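Local coordinates for protein AvmM (Streptomyces sp. NBRC 109436, PDB 7FE6) that catalyses macrocyclization in the biosynthesis of alchivemycin A, through dehydration and Michael-type addition, at residues 22-27 with 47-52; 33-38 with 185-190; 41-46 with 138-143; 89-94 with 111-116. One frame throughout, in Å; residues are numbered along the deposited sequence.

Contact 1: 22-27 with 47-52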
loop_
_atom_site.group_PDB
_atom_site.type_symbol
_atom_site.label_atom_id
_atom_site.label_comp_id
_atom_site.label_asym_id
_atom_site.label_seq_id
_atom_site.Cartn_x
_atom_site.Cartn_y
_atom_site.Cartn_z
ATOM N N ASP A 22 -11.587 13.394 1.171
ATOM C CA ASP A 22 -10.371 12.607 1.428
ATOM C C ASP A 22 -10.538 11.534 2.491
ATOM O O ASP A 22 -9.673 10.667 2.605
ATOM C CB ASP A 22 -9.222 13.514 1.869
ATOM C CG ASP A 22 -8.649 14.315 0.725
ATOM O OD1 ASP A 22 -8.533 13.756 -0.395
ATOM O OD2 ASP A 22 -8.317 15.502 0.948
ATOM N N ASN A 23 -11.601 11.566 3.279
ATOM C CA ASN A 23 -11.788 10.521 4.272
ATOM C C ASN A 23 -12.148 9.187 3.631
ATOM O O ASN A 23 -12.032 8.150 4.291
ATOM C CB ASN A 23 -12.878 10.937 5.263
ATOM C CG ASN A 23 -12.366 11.866 6.354
ATOM O OD1 ASN A 23 -11.191 11.828 6.721
ATOM N ND2 ASN A 23 -13.256 12.703 6.879
ATOM N N ILE A 24 -12.591 9.196 2.375
ATOM C CA ILE A 24 -12.909 7.987 1.624
ATOM C C ILE A 24 -11.676 7.685 0.779
ATOM O O ILE A 24 -11.480 8.285 -0.287
ATOM C CB ILE A 24 -14.154 8.158 0.745
ATOM C CG1 ILE A 24 -15.271 8.878 1.497
ATOM C CG2 ILE A 24 -14.651 6.798 0.297
ATOM C CD1 ILE A 24 -15.737 8.171 2.784
ATOM N N VAL A 25 -10.851 6.752 1.255
ATOM C CA VAL A 25 -9.564 6.437 0.646
ATOM C C VAL A 25 -9.664 5.095 -0.097
ATOM O O VAL A 25 -10.637 4.362 0.036
ATOM C CB VAL A 25 -8.439 6.418 1.707
ATOM C CG1 VAL A 25 -8.510 7.702 2.545
ATOM C CG2 VAL A 25 -8.567 5.194 2.611
ATOM N N ALA A 26 -8.627 4.759 -0.865
ATOM C CA ALA A 26 -8.601 3.478 -1.568
ATOM C C ALA A 26 -7.214 2.831 -1.490
ATOM O O ALA A 26 -6.188 3.516 -1.480
ATOM C CB ALA A 26 -9.011 3.642 -3.026
ATOM N N ASP A 27 -7.190 1.493 -1.486
ATOM C CA ASP A 27 -5.944 0.740 -1.436
ATOM C C ASP A 27 -5.910 -0.339 -2.515
ATOM O O ASP A 27 -6.941 -0.932 -2.860
ATOM C CB ASP A 27 -5.725 0.095 -0.072
ATOM C CG ASP A 27 -5.627 1.125 1.024
ATOM O OD1 ASP A 27 -4.752 2.006 0.930
ATOM O OD2 ASP A 27 -6.404 1.049 1.996
ATOM N N TYR A 47 -12.245 0.487 -1.204
ATOM C CA TYR A 47 -12.352 1.828 -0.649
ATOM C C TYR A 47 -12.941 1.749 0.752
ATOM O O TYR A 47 -13.834 0.936 1.013
ATOM C CB TYR A 47 -13.157 2.758 -1.570
ATOM C CG TYR A 47 -14.581 2.352 -1.920
ATOM C CD1 TYR A 47 -14.841 1.503 -3.009
ATOM C CD2 TYR A 47 -15.675 2.877 -1.214
ATOM C CE1 TYR A 47 -16.149 1.146 -3.362
ATOM C CE2 TYR A 47 -16.984 2.532 -1.552
ATOM C CZ TYR A 47 -17.213 1.663 -2.634
ATOM O OH TYR A 47 -18.495 1.322 -2.973
ATOM N N THR A 48 -12.406 2.577 1.661
ATOM C CA THR A 48 -12.676 2.488 3.091
ATOM C C THR A 48 -13.085 3.852 3.620
ATOM O O THR A 48 -12.471 4.867 3.273
ATOM C CB THR A 48 -11.452 2.007 3.879
ATOM O OG1 THR A 48 -11.040 0.715 3.418
ATOM C CG2 THR A 48 -11.751 1.956 5.395
ATOM N N ASN A 49 -14.132 3.878 4.451
ATOM C CA ASN A 49 -14.558 5.131 5.066
ATOM C C ASN A 49 -13.691 5.363 6.298
ATOM O O ASN A 49 -13.923 4.779 7.364
ATOM C CB ASN A 49 -16.041 5.120 5.416
ATOM C CG ASN A 49 -16.559 6.507 5.785
ATOM O OD1 ASN A 49 -15.778 7.415 6.052
ATOM N ND2 ASN A 49 -17.878 6.676 5.791
ATOM N N ARG A 50 -12.658 6.191 6.134
ATOM C CA ARG A 50 -11.811 6.630 7.227
ATOM C C ARG A 50 -12.376 7.832 7.967
ATOM O O ARG A 50 -11.783 8.262 8.954
ATOM C CB ARG A 50 -10.435 6.977 6.683
ATOM C CG ARG A 50 -9.757 5.848 5.961
ATOM C CD ARG A 50 -9.203 4.834 6.950
ATOM N NE ARG A 50 -8.314 3.859 6.337
ATOM C CZ ARG A 50 -8.163 2.617 6.783
ATOM N NH1 ARG A 50 -8.854 2.198 7.838
ATOM N NH2 ARG A 50 -7.348 1.787 6.153
ATOM N N GLY A 51 -13.502 8.377 7.520
ATOM C CA GLY A 51 -14.177 9.466 8.191
ATOM C C GLY A 51 -15.298 8.966 9.074
ATOM O O GLY A 51 -15.380 7.780 9.411
ATOM N N ARG A 52 -16.187 9.882 9.445
ATOM C CA ARG A 52 -17.320 9.527 10.284
ATOM C C ARG A 52 -18.683 9.702 9.626
ATOM O O ARG A 52 -19.670 9.207 10.179
ATOM C CB ARG A 52 -17.281 10.317 11.602
ATOM C CG ARG A 52 -16.047 10.019 12.441
ATOM C CD ARG A 52 -16.299 10.225 13.926
ATOM N NE ARG A 52 -15.711 9.155 14.733
ATOM C CZ ARG A 52 -16.401 8.336 15.527
ATOM N NH1 ARG A 52 -15.761 7.387 16.206
ATOM N NH2 ARG A 52 -17.716 8.489 15.673
#
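Asn23 O accepts the backbone N-H of Arg50 (N to O 2.8 Å) just past the point where regular pairing ends. Within the strands, Val25 and Thr48 form the hydrogen-bonded pair: Thr48 N reaches Val25 O at 3.0 Å and Val25 N reaches Thr48 O at 3.2 Å. The axes of 24-27 and 47-49 run at 147°, an antiparallel pairing within strands 24-29 and 40-49, the former outermost, within this chain, in its five-stranded sheet. On the face carrying Ile24 and Tyr47, Ile24 CD1 lies against the Asn49 amide, 3.4 Å from OD1. The amide itself is held in an Asx turn, OD1 taking Gly51 N at 2.9 Å, while ND2 donates to Tyr53 O and Leu130 O. A leucine at Asn49 would probably leave Gly51 N without its acceptor, and Tyr53 O and Leu130 O without this donor. On the other face Val25 CG2 meets Arg50 CG at 3.6 Å, the two side chains crossing at about a right angle. Arg50 bends there (chi2 -76°), and Thr48 CG2 sits over one face of its guanidinium; NH1 bonds to Leu182 O of the second subunit, and the side chain touches bound alchivemycin A.

Contact 2: 33-38 with 185-190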
loop_
_atom_site.group_PDB
_atom_site.type_symbol
_atom_site.label_atom_id
_atom_site.label_comp_id
_atom_site.label_asym_id
_atom_site.label_seq_id
_atom_site.Cartn_x
_atom_site.Cartn_y
_atom_site.Cartn_z
ATOM N N ALA A 33 4.166 -4.153 -10.897
ATOM C CA ALA A 33 4.828 -2.965 -11.427
ATOM C C ALA A 33 5.126 -3.088 -12.922
ATOM O O ALA A 33 5.404 -2.069 -13.574
ATOM C CB ALA A 33 6.111 -2.683 -10.650
ATOM N N VAL A 34 5.130 -4.308 -13.469
ATOM C CA VAL A 34 5.222 -4.529 -14.906
ATOM C C VAL A 34 4.125 -5.509 -15.297
ATOM O O VAL A 34 3.982 -6.575 -14.679
ATOM C CB VAL A 34 6.607 -5.049 -15.354
ATOM C CG1 VAL A 34 6.589 -5.311 -16.824
ATOM C CG2 VAL A 34 7.725 -4.036 -15.026
ATOM N N ILE A 35 3.335 -5.135 -16.300
ATOM C CA ILE A 35 2.274 -5.976 -16.835
ATOM C C ILE A 35 2.680 -6.443 -18.227
ATOM O O ILE A 35 3.080 -5.632 -19.074
ATOM C CB ILE A 35 0.929 -5.228 -16.863
ATOM C CG1 ILE A 35 0.402 -5.028 -15.426
ATOM C CG2 ILE A 35 -0.058 -5.960 -17.754
ATOM C CD1 ILE A 35 -0.775 -4.106 -15.283
ATOM N N THR A 36 2.593 -7.738 -18.461
ATOM C CA THR A 36 2.948 -8.259 -19.773
ATOM C C THR A 36 1.780 -8.088 -20.734
ATOM O O THR A 36 0.665 -8.515 -20.421
ATOM C CB THR A 36 3.324 -9.733 -19.694
ATOM O OG1 THR A 36 4.496 -9.882 -18.893
ATOM C CG2 THR A 36 3.573 -10.310 -21.093
ATOM N N PRO A 37 2.000 -7.514 -21.916
ATOM C CA PRO A 37 0.922 -7.423 -22.903
ATOM C C PRO A 37 0.323 -8.786 -23.193
ATOM O O PRO A 37 1.031 -9.800 -23.234
ATOM C CB PRO A 37 1.621 -6.841 -24.136
ATOM C CG PRO A 37 2.718 -6.060 -23.586
ATOM C CD PRO A 37 3.195 -6.778 -22.355
ATOM N N GLY A 38 -1.011 -8.811 -23.306
ATOM C CA GLY A 38 -1.743 -10.006 -23.640
ATOM C C GLY A 38 -2.077 -10.870 -22.454
ATOM O O GLY A 38 -2.976 -11.712 -22.549
ATOM N N ALA A 185 -1.486 3.492 -8.760
ATOM C CA ALA A 185 -0.567 2.372 -8.892
ATOM C C ALA A 185 0.147 2.575 -10.219
ATOM O O ALA A 185 -0.488 2.491 -11.278
ATOM C CB ALA A 185 -1.308 1.039 -8.841
ATOM N N SER A 186 1.448 2.883 -10.166
ATOM C CA SER A 186 2.236 3.092 -11.378
ATOM C C SER A 186 2.824 1.784 -11.871
ATOM O O SER A 186 3.268 0.953 -11.089
ATOM C CB SER A 186 3.365 4.088 -11.142
ATOM O OG SER A 186 2.847 5.368 -10.859
ATOM N N PHE A 187 2.860 1.617 -13.176
ATOM C CA PHE A 187 3.348 0.368 -13.731
ATOM C C PHE A 187 3.894 0.655 -15.117
ATOM O O PHE A 187 3.818 1.780 -15.607
ATOM C CB PHE A 187 2.232 -0.694 -13.753
ATOM C CG PHE A 187 1.115 -0.389 -14.717
ATOM C CD1 PHE A 187 0.094 0.474 -14.364
ATOM C CD2 PHE A 187 1.074 -1.000 -15.975
ATOM C CE1 PHE A 187 -0.943 0.749 -15.258
ATOM C CE2 PHE A 187 0.063 -0.733 -16.867
ATOM C CZ PHE A 187 -0.957 0.140 -16.513
ATOM N N ARG A 188 4.538 -0.345 -15.699
ATOM C CA ARG A 188 4.852 -0.356 -17.113
ATOM C C ARG A 188 4.082 -1.490 -17.769
ATOM O O ARG A 188 3.868 -2.547 -17.161
ATOM C CB ARG A 188 6.348 -0.530 -17.352
ATOM C CG ARG A 188 7.187 0.678 -16.994
ATOM C CD ARG A 188 8.579 0.514 -17.556
ATOM N NE ARG A 188 9.182 -0.752 -17.139
ATOM C CZ ARG A 188 9.304 -1.828 -17.921
ATOM N NH1 ARG A 188 8.870 -1.800 -19.180
ATOM N NH2 ARG A 188 9.866 -2.934 -17.446
ATOM N N LEU A 189 3.682 -1.278 -19.016
ATOM C CA LEU A 189 3.056 -2.321 -19.828
ATOM C C LEU A 189 4.077 -2.719 -20.885
ATOM O O LEU A 189 4.264 -2.006 -21.876
ATOM C CB LEU A 189 1.764 -1.815 -20.454
ATOM C CG LEU A 189 1.004 -2.709 -21.438
ATOM C CD1 LEU A 189 0.601 -4.033 -20.792
ATOM C CD2 LEU A 189 -0.199 -1.963 -22.057
ATOM N N GLY A 190 4.732 -3.861 -20.678
ATOM C CA GLY A 190 5.815 -4.288 -21.550
ATOM C C GLY A 190 6.665 -5.429 -21.020
ATOM O O GLY A 190 6.147 -6.353 -20.375
#
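Arg188 supplies both backbone polar atoms at the centre of this pairing: its N donates to Ala33 O (2.9 Å), and its O receives Ile35 N at 2.8 Å in a nearly straight bond (170° at the hydrogen). Ile35 O is then taken by Gly190 N at 2.9 Å, which completes the ladder of donors and acceptors. The alternate residues Phe187 and Leu189 make their backbone bonds on the other flank of the strand, to Ala153 and Ser150. Val34 pairs with Arg188 and Ile35 with Leu189 in parallel register, so the short strand 34-35 is outermost, within this chain, in a mixed five-stranded sheet, beside strand 178-189. On the face of Ile35, CD1 stands over the Phe187 ring in a CH-pi contact (4.1 Å to the centroid), and CG2 touches Leu189 CD1 at 3.7 Å. On the opposite face Val34 CG2 comes within 3.4 Å of Arg188 NH2, the arginine chain being bent at chi3 (-54°). Each guanidinium nitrogen has a partner: NE with Glu42 of the third subunit, NH1 with Glu151, NH2 with Glu191 O. A glycine at Val34 would probably open a gap beside Arg188 NH2 and strip the guanidinium of this apolar neighbour, though its polar partners would still hold it. Beyond the strand, Pro37 CG rests on Leu189 CD1 at 4.0 Å.

Contact 3: 41-46 with 138-143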
loop_
_atom_site.group_PDB
_atom_site.type_symbol
_atom_site.label_atom_id
_atom_site.label_comp_id
_atom_site.label_asym_id
_atom_site.label_seq_id
_atom_site.Cartn_x
_atom_site.Cartn_y
_atom_site.Cartn_z
ATOM N N ILE A 41 -3.929 -10.355 -15.445
ATOM C CA ILE A 41 -3.598 -10.249 -14.038
ATOM C C ILE A 41 -4.887 -10.047 -13.254
ATOM O O ILE A 41 -5.879 -9.501 -13.759
ATOM C CB ILE A 41 -2.618 -9.094 -13.767
ATOM C CG1 ILE A 41 -3.321 -7.766 -14.050
ATOM C CG2 ILE A 41 -1.327 -9.281 -14.604
ATOM C CD1 ILE A 41 -2.702 -6.592 -13.415
ATOM N N GLU A 42 -4.862 -10.487 -12.001
ATOM C CA GLU A 42 -5.921 -10.214 -11.046
ATOM C C GLU A 42 -5.314 -9.443 -9.891
ATOM O O GLU A 42 -4.265 -9.825 -9.379
ATOM C CB GLU A 42 -6.559 -11.504 -10.532
ATOM C CG GLU A 42 -7.695 -11.280 -9.519
ATOM C CD GLU A 42 -8.562 -12.526 -9.307
ATOM O OE1 GLU A 42 -8.580 -13.422 -10.202
ATOM O OE2 GLU A 42 -9.239 -12.599 -8.235
ATOM N N PHE A 43 -5.962 -8.359 -9.492
ATOM C CA PHE A 43 -5.605 -7.611 -8.294
ATOM C C PHE A 43 -6.893 -7.259 -7.556
ATOM O O PHE A 43 -7.999 -7.576 -7.998
ATOM C CB PHE A 43 -4.778 -6.353 -8.607
ATOM C CG PHE A 43 -5.491 -5.349 -9.475
ATOM C CD1 PHE A 43 -5.411 -5.426 -10.864
ATOM C CD2 PHE A 43 -6.273 -4.344 -8.909
ATOM C CE1 PHE A 43 -6.074 -4.512 -11.663
ATOM C CE2 PHE A 43 -6.924 -3.425 -9.705
ATOM C CZ PHE A 43 -6.825 -3.517 -11.095
ATOM N N SER A 44 -6.745 -6.668 -6.382
ATOM C CA SER A 44 -7.895 -6.212 -5.642
ATOM C C SER A 44 -7.693 -4.746 -5.297
ATOM O O SER A 44 -6.572 -4.238 -5.253
ATOM C CB SER A 44 -8.183 -7.067 -4.387
ATOM O OG SER A 44 -7.333 -6.774 -3.297
ATOM N N VAL A 45 -8.809 -4.056 -5.133
ATOM C CA VAL A 45 -8.813 -2.651 -4.769
ATOM C C VAL A 45 -10.052 -2.445 -3.910
ATOM O O VAL A 45 -11.099 -3.054 -4.156
ATOM C CB VAL A 45 -8.775 -1.746 -6.035
ATOM C CG1 VAL A 45 -9.813 -2.195 -7.078
ATOM C CG2 VAL A 45 -8.949 -0.252 -5.697
ATOM N N PHE A 46 -9.936 -1.613 -2.885
ATOM C CA PHE A 46 -11.034 -1.477 -1.948
ATOM C C PHE A 46 -11.053 -0.049 -1.431
ATOM O O PHE A 46 -10.000 0.568 -1.259
ATOM C CB PHE A 46 -10.933 -2.490 -0.789
ATOM C CG PHE A 46 -9.511 -2.834 -0.360
ATOM C CD1 PHE A 46 -8.767 -3.781 -1.057
ATOM C CD2 PHE A 46 -8.949 -2.243 0.775
ATOM C CE1 PHE A 46 -7.472 -4.099 -0.673
ATOM C CE2 PHE A 46 -7.651 -2.556 1.183
ATOM C CZ PHE A 46 -6.906 -3.495 0.462
ATOM N N ALA A 138 -13.371 -4.359 -4.861
ATOM C CA ALA A 138 -13.504 -4.913 -6.194
ATOM C C ALA A 138 -12.317 -5.835 -6.406
ATOM O O ALA A 138 -11.164 -5.422 -6.217
ATOM C CB ALA A 138 -13.552 -3.818 -7.265
ATOM N N HIS A 139 -12.590 -7.086 -6.747
ATOM C CA HIS A 139 -11.564 -7.950 -7.309
ATOM C C HIS A 139 -11.558 -7.706 -8.820
ATOM O O HIS A 139 -12.622 -7.660 -9.440
ATOM C CB HIS A 139 -11.867 -9.413 -6.981
ATOM C CG HIS A 139 -11.917 -9.715 -5.514
ATOM N ND1 HIS A 139 -10.854 -10.276 -4.831
ATOM C CD2 HIS A 139 -12.894 -9.510 -4.592
ATOM C CE1 HIS A 139 -11.185 -10.426 -3.558
ATOM N NE2 HIS A 139 -12.419 -9.972 -3.388
ATOM N N VAL A 140 -10.384 -7.502 -9.412
ATOM C CA VAL A 140 -10.322 -6.994 -10.781
ATOM C C VAL A 140 -9.419 -7.885 -11.631
ATOM O O VAL A 140 -8.267 -8.137 -11.266
ATOM C CB VAL A 140 -9.805 -5.544 -10.823
ATOM C CG1 VAL A 140 -9.899 -5.020 -12.229
ATOM C CG2 VAL A 140 -10.556 -4.678 -9.892
ATOM N N ARG A 141 -9.918 -8.305 -12.792
ATOM C CA ARG A 141 -9.128 -9.046 -13.764
ATOM C C ARG A 141 -8.922 -8.174 -14.996
ATOM O O ARG A 141 -9.898 -7.716 -15.622
ATOM C CB ARG A 141 -9.793 -10.369 -14.128
ATOM C CG ARG A 141 -9.707 -11.425 -13.052
ATOM C CD ARG A 141 -10.670 -12.588 -13.310
ATOM N NE ARG A 141 -10.580 -13.595 -12.269
ATOM C CZ ARG A 141 -11.504 -14.519 -12.014
ATOM N NH1 ARG A 141 -12.634 -14.576 -12.716
ATOM N NH2 ARG A 141 -11.311 -15.380 -11.016
ATOM N N LEU A 142 -7.650 -7.975 -15.358
ATOM C CA LEU A 142 -7.265 -6.991 -16.351
ATOM C C LEU A 142 -6.263 -7.607 -17.306
ATOM O O LEU A 142 -5.359 -8.342 -16.889
ATOM C CB LEU A 142 -6.653 -5.760 -15.703
ATOM C CG LEU A 142 -6.149 -4.667 -16.636
ATOM C CD1 LEU A 142 -7.278 -4.144 -17.503
ATOM C CD2 LEU A 142 -5.526 -3.552 -15.826
ATOM N N ALA A 143 -6.449 -7.312 -18.591
ATOM C CA ALA A 143 -5.555 -7.765 -19.642
ATOM C C ALA A 143 -5.549 -6.713 -20.738
ATOM O O ALA A 143 -6.614 -6.299 -21.206
ATOM C CB ALA A 143 -5.995 -9.130 -20.193
HETATM O O HOH W 1 -8.329 -10.853 -6.049
#
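Phe43 and Val140 form the tight half of this contact. They lie side by side pointing the same way, with Val140 CB over the face of the Phe43 ring, 3.8 Å from its centroid and displaced toward the rim. A first torsion of 61° sets CG between the backbone N and the carbonyl carbon, which lays the ring over Val140. Val140 CG1 touches Phe43 CZ at 3.6 Å, while CG2 reaches Val45 CG1 at 3.8 Å, and Leu142 CB approaches the ring edge. Beneath these side chains three hydrogen-bonded pairs, Ile41-Leu142, Phe43-Val140 and Val45-Ala138, each make two backbone bonds; Ala138 N to Val45 O is the shortest at 2.7 Å.

The other face is polar and less closely packed; one bridging water lies on it, and the second subunit packs against it. Glu42 and Arg141 run alongside each other, and Glu42 OE1 takes Arg141 NE at 2.9 Å in a salt bridge. That oxygen lies in the guanidinium plane, yet the donor comes from above the carboxylate, the two planes being 70° apart. NH2 adds a weak bond to the same oxygen. The water donates to Glu42 OE2 at 2.9 Å and bonds to His139 ND1 at its ring edge. Arg188 of the second subunit also pairs with OE2, and His152 of that subunit bonds to His139 NE2.

Strand 40-49 is flanked by 24-29 and 135-144, and 135-144 in turn by 77-83. The apolar face meets Leu60, Leu62 and Ile64 of strand 57-66 in the facing sheet, as in a beta sandwich.

Contact 4: 89-94 with 111-116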
loop_
_atom_site.group_PDB
_atom_site.type_symbol
_atom_site.label_atom_id
_atom_site.label_comp_id
_atom_site.label_asym_id
_atom_site.label_seq_id
_atom_site.Cartn_x
_atom_site.Cartn_y
_atom_site.Cartn_z
ATOM N N GLN A 89 -18.377 -10.009 -13.132
ATOM C CA GLN A 89 -19.070 -9.451 -14.289
ATOM C C GLN A 89 -18.046 -8.742 -15.153
ATOM O O GLN A 89 -16.960 -8.373 -14.694
ATOM C CB GLN A 89 -20.176 -8.461 -13.907
ATOM C CG GLN A 89 -19.627 -7.336 -13.046
ATOM C CD GLN A 89 -20.662 -6.361 -12.606
ATOM O OE1 GLN A 89 -21.414 -5.826 -13.416
ATOM N NE2 GLN A 89 -20.707 -6.107 -11.320
ATOM N N GLU A 90 -18.405 -8.572 -16.416
ATOM C CA GLU A 90 -17.580 -7.789 -17.314
ATOM C C GLU A 90 -17.919 -6.320 -17.142
ATOM O O GLU A 90 -19.095 -5.948 -17.104
ATOM C CB GLU A 90 -17.801 -8.203 -18.757
ATOM C CG GLU A 90 -16.744 -7.627 -19.641
ATOM C CD GLU A 90 -16.856 -8.109 -21.067
ATOM O OE1 GLU A 90 -17.916 -8.709 -21.411
ATOM O OE2 GLU A 90 -15.874 -7.895 -21.827
ATOM N N GLN A 91 -16.896 -5.488 -17.013
ATOM C CA GLN A 91 -17.136 -4.060 -16.902
ATOM C C GLN A 91 -17.817 -3.562 -18.176
ATOM O O GLN A 91 -17.494 -3.999 -19.281
ATOM C CB GLN A 91 -15.821 -3.321 -16.650
ATOM C CG GLN A 91 -15.990 -1.899 -16.131
ATOM C CD GLN A 91 -16.448 -0.937 -17.219
ATOM O OE1 GLN A 91 -16.186 -1.159 -18.409
ATOM N NE2 GLN A 91 -17.141 0.137 -16.819
ATOM N N ASP A 92 -18.774 -2.648 -18.004
ATOM C CA ASP A 92 -19.641 -2.171 -19.080
ATOM C C ASP A 92 -18.980 -1.011 -19.826
ATOM O O ASP A 92 -18.766 0.053 -19.229
ATOM C CB ASP A 92 -20.973 -1.746 -18.482
ATOM C CG ASP A 92 -22.031 -1.417 -19.524
ATOM O OD1 ASP A 92 -21.712 -1.246 -20.730
ATOM O OD2 ASP A 92 -23.222 -1.386 -19.117
ATOM N N PRO A 93 -18.661 -1.151 -21.117
ATOM C CA PRO A 93 -18.019 -0.025 -21.826
ATOM C C PRO A 93 -18.859 1.239 -21.789
ATOM O O PRO A 93 -18.306 2.347 -21.800
ATOM C CB PRO A 93 -17.851 -0.548 -23.262
ATOM C CG PRO A 93 -17.993 -2.028 -23.170
ATOM C CD PRO A 93 -18.910 -2.300 -22.005
ATOM N N ALA A 94 -20.191 1.090 -21.780
ATOM C CA ALA A 94 -21.106 2.220 -21.655
ATOM C C ALA A 94 -21.067 2.871 -20.274
ATOM O O ALA A 94 -21.474 4.030 -20.144
ATOM C CB ALA A 94 -22.532 1.772 -21.967
ATOM N N CYS A 111 -13.341 4.115 -15.818
ATOM C CA CYS A 111 -14.276 2.996 -15.828
ATOM C C CYS A 111 -15.016 2.868 -14.506
ATOM O O CYS A 111 -14.403 2.895 -13.431
ATOM C CB CYS A 111 -13.552 1.686 -16.124
ATOM S SG CYS A 111 -12.722 1.706 -17.670
ATOM N N GLN A 112 -16.322 2.666 -14.593
ATOM C CA GLN A 112 -17.138 2.447 -13.413
ATOM C C GLN A 112 -17.148 0.964 -13.046
ATOM O O GLN A 112 -17.493 0.113 -13.867
ATOM C CB GLN A 112 -18.558 2.966 -13.643
ATOM C CG GLN A 112 -19.411 2.991 -12.388
ATOM C CD GLN A 112 -20.824 3.526 -12.633
ATOM O OE1 GLN A 112 -21.750 3.223 -11.880
ATOM N NE2 GLN A 112 -20.979 4.363 -13.656
ATOM N N LEU A 113 -16.794 0.674 -11.795
ATOM C CA LEU A 113 -16.837 -0.670 -11.217
ATOM C C LEU A 113 -17.763 -0.699 -9.999
ATOM O O LEU A 113 -17.356 -1.167 -8.925
ATOM C CB LEU A 113 -15.423 -1.120 -10.802
ATOM C CG LEU A 113 -14.481 -1.670 -11.878
ATOM C CD1 LEU A 113 -14.108 -0.593 -12.902
ATOM C CD2 LEU A 113 -13.224 -2.216 -11.220
ATOM N N SER A 114 -19.024 -0.264 -10.168
ATOM C CA SER A 114 -19.949 -0.121 -9.055
ATOM C C SER A 114 -20.829 -1.362 -8.965
ATOM O O SER A 114 -20.754 -2.275 -9.790
ATOM C CB SER A 114 -20.841 1.114 -9.219
ATOM O OG SER A 114 -21.754 0.987 -10.329
ATOM N N GLY A 115 -21.663 -1.400 -7.934
ATOM C CA GLY A 115 -22.663 -2.434 -7.823
ATOM C C GLY A 115 -22.757 -3.024 -6.434
ATOM O O GLY A 115 -21.893 -2.803 -5.577
ATOM N N PRO A 116 -23.814 -3.806 -6.199
ATOM C CA PRO A 116 -23.993 -4.452 -4.892
ATOM C C PRO A 116 -22.834 -5.383 -4.567
ATOM O O PRO A 116 -22.216 -5.984 -5.456
ATOM C CB PRO A 116 -25.295 -5.239 -5.057
ATOM C CG PRO A 116 -25.953 -4.664 -6.272
ATOM C CD PRO A 116 -24.897 -4.121 -7.146
HETATM O O HOH W 2 -19.351 -1.640 -15.240
#
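Gln91 lays its CG against Leu113 CD1 (4.0 Å), with the leucine side chain running roughly perpendicular to it, and carries its amide on past the leucine to the backbone of strand 107-113. The contact spans, at one margin, two facing sheets packed in the manner of a beta sandwich: within this chain, strand 89-90 is outermost in one sheet and 107-113 outermost in the other, and the residues just after 89-90 reach across. No beta bridge joins the segments, and the nearest CA atoms, those of Gln91 and Leu113, stay 6.6 Å apart. A side chain does the joining instead.

Gln91 NE2 donates to Gln112 O at 3.0 Å, with 166° at the hydrogen. The acceptor lies in the amide plane of Gln91, whereas the donor is tilted from the carbonyl plane of Gln112. The bend at chi2 (-74°) turns the amide this way and also brings it beside Cys111 CB, 4.0 Å from NE2. At its other end OE1 accepts from Arg74 NE, so the amide is held at both ends, which should fix its rotation. Gln112 O has a second donor, a water at 2.9 Å that in turn accepts from Asp92 N, the residue whose OD1 closes an Asx turn.

On segment 111-116, Gln112 NE2 bonds to Gly173 O, and Ser114 OG donates to Gln112 OE1 at 2.7 Å.

Reading from the N terminus, segment 22-27 opens contact 1, and 33-38 and 41-46 follow before 47-52 closes it. Contact 1 therefore crosses both contact 2 and contact 3. Contact 4 opens and closes next, at 89-94 and 111-116, a short loop nested inside contact 3, which 138-143 closes. Both lie inside contact 2, closed by 185-190 near the C terminus. Contacts 1 and 3 share strand 40-49 and meet where Asp27 N probably bonds to Phe46 O. Contact 2 joins the edge of the other sheet and meets contact 3 through Ile35 and Ile41. Contact 4 bridges the two sheets and packs Leu113 against Val140 of contact 3.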